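Local coordinates for sulfate permease family protein (Vibrio cholerae O1 biovar El Tor, PDB 3MGL) that probably acts in the transport of solutes across the membrane, this chain being the STAS domain of the longer protein, at residues A[24-29]-A[54-59]. Sequence-based numbering, arbitrary orientation.
Sequences YALEGP and LRLKWV
A25 and R55 sit abreast on adjacent parallel strands of a STAS domain, and they illustrate how a beta-alpha-beta unit closes: strand 21-27 leads through helix 32-44 into strand 51-56, and the two strands meet side by side. R55 spans the junction with both backbone polar atoms, its N donating to Y24 O at 2.8 Å and its O accepting from L26 N at 3.2 Å. L54 CA adds a weaker CA-H...O contact to the same Y24 carbonyl.

L26 can be followed outward atom by atom. Its CB rests on V59 CG2 at 3.7 Å. Because CG is anti to the carbonyl carbon (chi1 -59°), the side chain runs alongside that of L56, both pointing the same way; CG approaches L56 CD2, and the branch tip CD1 reaches that methyl at 3.6 Å. Helix 64-79 packs against L26 and L54 through L70. Nearby, L54 CD2 meets the edge of the Y24 ring, in its plane, 3.8 Å from Y24 CD2.

A25 and W58 lie on the face opposite Y24 and L54. From L56 to V59 the chain makes a type I beta turn, closed by a hydrogen bond from V59 N to L56 O, which brings the indole back over R55: W58 CH2 lies 3.9 Å above the centre of the guanidinium plane. F30 of the second subunit packs on A25, whose CB touches W58 CZ3 at 3.8 Å.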
ATOM      1  N   TYR A  24       7.245  17.221 -12.721  1.00 26.10           N
ATOM      2  CA  TYR A  24       6.134  17.201 -11.805  1.00 27.71           C
ATOM      3  C   TYR A  24       5.110  16.153 -12.219  1.00 28.11           C
ATOM      4  O   TYR A  24       4.796  16.011 -13.392  1.00 28.87           O
ATOM      5  CB  TYR A  24       5.522  18.591 -11.677  1.00 28.35           C
ATOM      6  CG  TYR A  24       4.353  18.641 -10.721  1.00 31.66           C
ATOM      7  CD1 TYR A  24       4.545  18.508  -9.334  1.00 35.08           C
ATOM      8  CD2 TYR A  24       3.058  18.819 -11.185  1.00 33.57           C
ATOM      9  CE1 TYR A  24       3.476  18.551  -8.444  1.00 36.09           C
ATOM     10  CE2 TYR A  24       1.981  18.873 -10.291  1.00 36.15           C
ATOM     11  CZ  TYR A  24       2.195  18.729  -8.937  1.00 37.06           C
ATOM     12  OH  TYR A  24       1.116  18.772  -8.070  1.00 39.00           O
ATOM     13  N   ALA A  25       4.593  15.417 -11.247  1.00 28.00           N
ATOM     14  CA  ALA A  25       3.631  14.383 -11.540  1.00 28.60           C
ATOM     15  C   ALA A  25       2.261  14.702 -10.938  1.00 29.21           C
ATOM     16  O   ALA A  25       2.142  15.031  -9.758  1.00 28.86           O
ATOM     17  CB  ALA A  25       4.136  13.044 -11.028  1.00 27.75           C
ATOM     18  N   LEU A  26       1.236  14.605 -11.774  1.00 30.27           N
ATOM     19  CA  LEU A  26      -0.134  14.648 -11.319  1.00 31.48           C
ATOM     20  C   LEU A  26      -0.471  13.274 -10.766  1.00 32.91           C
ATOM     21  O   LEU A  26      -0.307  12.241 -11.436  1.00 33.14           O
ATOM     22  CB  LEU A  26      -1.058  15.008 -12.466  1.00 31.21           C
ATOM     23  CG  LEU A  26      -0.792  16.346 -13.156  1.00 31.61           C
ATOM     24  CD1 LEU A  26      -1.909  16.607 -14.119  1.00 31.06           C
ATOM     25  CD2 LEU A  26      -0.732  17.447 -12.136  1.00 32.09           C
ATOM     26  N   GLU A  27      -0.891  13.236  -9.522  1.00 34.54           N
ATOM     27  CA  GLU A  27      -1.156  11.935  -8.937  1.00 36.74           C
ATOM     28  C   GLU A  27      -2.635  11.760  -8.725  1.00 36.57           C
ATOM     29  O   GLU A  27      -3.264  12.506  -7.966  1.00 37.58           O
ATOM     30  CB  GLU A  27      -0.318  11.684  -7.684  1.00 37.71           C
ATOM     31  CG  GLU A  27       1.073  11.129  -8.050  1.00 42.03           C
ATOM     32  CD  GLU A  27       2.164  11.477  -7.051  1.00 47.10           C
ATOM     33  OE1 GLU A  27       1.880  12.156  -6.028  1.00 49.44           O
ATOM     34  OE2 GLU A  27       3.323  11.069  -7.301  1.00 49.83           O
ATOM     35  N   GLY A  28      -3.179  10.799  -9.460  1.00 35.93           N
ATOM     36  CA  GLY A  28      -4.579  10.441  -9.379  1.00 34.72           C
ATOM     37  C   GLY A  28      -5.431  11.407 -10.159  1.00 33.75           C
ATOM     38  O   GLY A  28      -4.955  12.486 -10.567  1.00 33.77           O
ATOM     39  N   PRO A  29      -6.714  11.049 -10.347  1.00 32.79           N
ATOM     40  CA  PRO A  29      -7.554  11.899 -11.177  1.00 32.17           C
ATOM     41  C   PRO A  29      -7.922  13.220 -10.507  1.00 31.49           C
ATOM     42  O   PRO A  29      -8.387  14.126 -11.185  1.00 31.79           O
ATOM     43  CB  PRO A  29      -8.790  11.035 -11.429  1.00 31.84           C
ATOM     44  CG  PRO A  29      -8.869  10.137 -10.239  1.00 32.31           C
ATOM     45  CD  PRO A  29      -7.474   9.961  -9.704  1.00 32.58           C
ATOM     46  N   LEU A  54       5.464  17.438 -17.261  1.00 23.53           N
ATOM     47  CA  LEU A  54       4.292  16.996 -16.501  1.00 24.29           C
ATOM     48  C   LEU A  54       3.967  15.553 -16.821  1.00 24.66           C
ATOM     49  O   LEU A  54       3.503  15.237 -17.931  1.00 24.75           O
ATOM     50  CB  LEU A  54       3.030  17.833 -16.789  1.00 24.03           C
ATOM     51  CG  LEU A  54       3.002  19.313 -16.415  1.00 25.72           C
ATOM     52  CD1 LEU A  54       1.688  19.964 -16.917  1.00 26.61           C
ATOM     53  CD2 LEU A  54       3.135  19.501 -14.899  1.00 26.12           C
ATOM     54  N   ARG A  55       4.184  14.693 -15.835  1.00 24.51           N
ATOM     55  CA  ARG A  55       3.918  13.269 -15.958  1.00 24.73           C
ATOM     56  C   ARG A  55       2.443  12.982 -15.680  1.00 24.97           C
ATOM     57  O   ARG A  55       1.947  13.331 -14.608  1.00 24.79           O
ATOM     58  CB  ARG A  55       4.768  12.493 -14.959  1.00 24.30           C
ATOM     59  CG  ARG A  55       6.244  12.655 -15.147  1.00 24.69           C
ATOM     60  CD  ARG A  55       6.993  11.642 -14.266  1.00 26.35           C
ATOM     61  NE  ARG A  55       6.843  10.273 -14.763  1.00 26.74           N
ATOM     62  CZ  ARG A  55       7.547   9.234 -14.323  1.00 26.99           C
ATOM     63  NH1 ARG A  55       8.458   9.388 -13.376  1.00 27.86           N
ATOM     64  NH2 ARG A  55       7.346   8.036 -14.836  1.00 26.69           N
ATOM     65  N   LEU A  56       1.754  12.367 -16.645  1.00 24.93           N
ATOM     66  CA  LEU A  56       0.321  12.100 -16.518  1.00 25.47           C
ATOM     67  C   LEU A  56      -0.028  10.628 -16.330  1.00 26.00           C
ATOM     68  O   LEU A  56      -1.213  10.284 -16.386  1.00 25.91           O
ATOM     69  CB  LEU A  56      -0.468  12.642 -17.714  1.00 25.53           C
ATOM     70  CG  LEU A  56      -0.390  14.099 -18.190  1.00 26.51           C
ATOM     71  CD1 LEU A  56      -1.505  14.361 -19.153  1.00 26.14           C
ATOM     72  CD2 LEU A  56      -0.419  15.120 -17.052  1.00 27.13           C
ATOM     73  N   LYS A  57       0.993   9.784 -16.125  1.00 26.17           N
ATOM     74  CA  LYS A  57       0.853   8.329 -15.989  1.00 27.85           C
ATOM     75  C   LYS A  57      -0.168   7.909 -14.917  1.00 28.16           C
ATOM     76  O   LYS A  57      -0.842   6.888 -15.069  1.00 28.17           O
ATOM     77  CB  LYS A  57       2.232   7.682 -15.700  1.00 28.36           C
ATOM     78  CG  LYS A  57       2.229   6.171 -15.516  1.00 31.79           C
ATOM     79  CD  LYS A  57       3.644   5.504 -15.503  1.00 34.56           C
ATOM     80  CE  LYS A  57       4.551   6.042 -14.408  1.00 36.05           C
ATOM     81  NZ  LYS A  57       5.698   5.116 -14.062  1.00 39.02           N
ATOM     82  N   TRP A  58      -0.276   8.687 -13.844  1.00 28.27           N
ATOM     83  CA  TRP A  58      -1.157   8.319 -12.729  1.00 28.60           C
ATOM     84  C   TRP A  58      -2.555   8.932 -12.824  1.00 27.43           C
ATOM     85  O   TRP A  58      -3.353   8.867 -11.871  1.00 27.63           O
ATOM     86  CB  TRP A  58      -0.476   8.637 -11.397  1.00 29.45           C
ATOM     87  CG  TRP A  58       0.752   7.790 -11.182  1.00 33.44           C
ATOM     88  CD1 TRP A  58       0.789   6.483 -10.752  1.00 35.71           C
ATOM     89  CD2 TRP A  58       2.120   8.178 -11.405  1.00 36.45           C
ATOM     90  NE1 TRP A  58       2.098   6.042 -10.687  1.00 37.38           N
ATOM     91  CE2 TRP A  58       2.931   7.060 -11.079  1.00 37.71           C
ATOM     92  CE3 TRP A  58       2.736   9.357 -11.851  1.00 37.63           C
ATOM     93  CZ2 TRP A  58       4.328   7.092 -11.185  1.00 38.57           C
ATOM     94  CZ3 TRP A  58       4.122   9.386 -11.968  1.00 39.41           C
ATOM     95  CH2 TRP A  58       4.904   8.256 -11.630  1.00 40.08           C
ATOM     96  N   VAL A  59      -2.859   9.495 -13.990  1.00 25.67           N
ATOM     97  CA  VAL A  59      -4.160  10.115 -14.221  1.00 24.63           C
ATOM     98  C   VAL A  59      -5.003   9.199 -15.103  1.00 24.51           C
ATOM     99  O   VAL A  59      -4.762   9.111 -16.304  1.00 24.29           O
ATOM    100  CB  VAL A  59      -4.018  11.506 -14.861  1.00 24.68           C
ATOM    101  CG1 VAL A  59      -5.410  12.134 -15.134  1.00 22.93           C
ATOM    102  CG2 VAL A  59      -3.139  12.413 -13.974  1.00 22.62           C
TER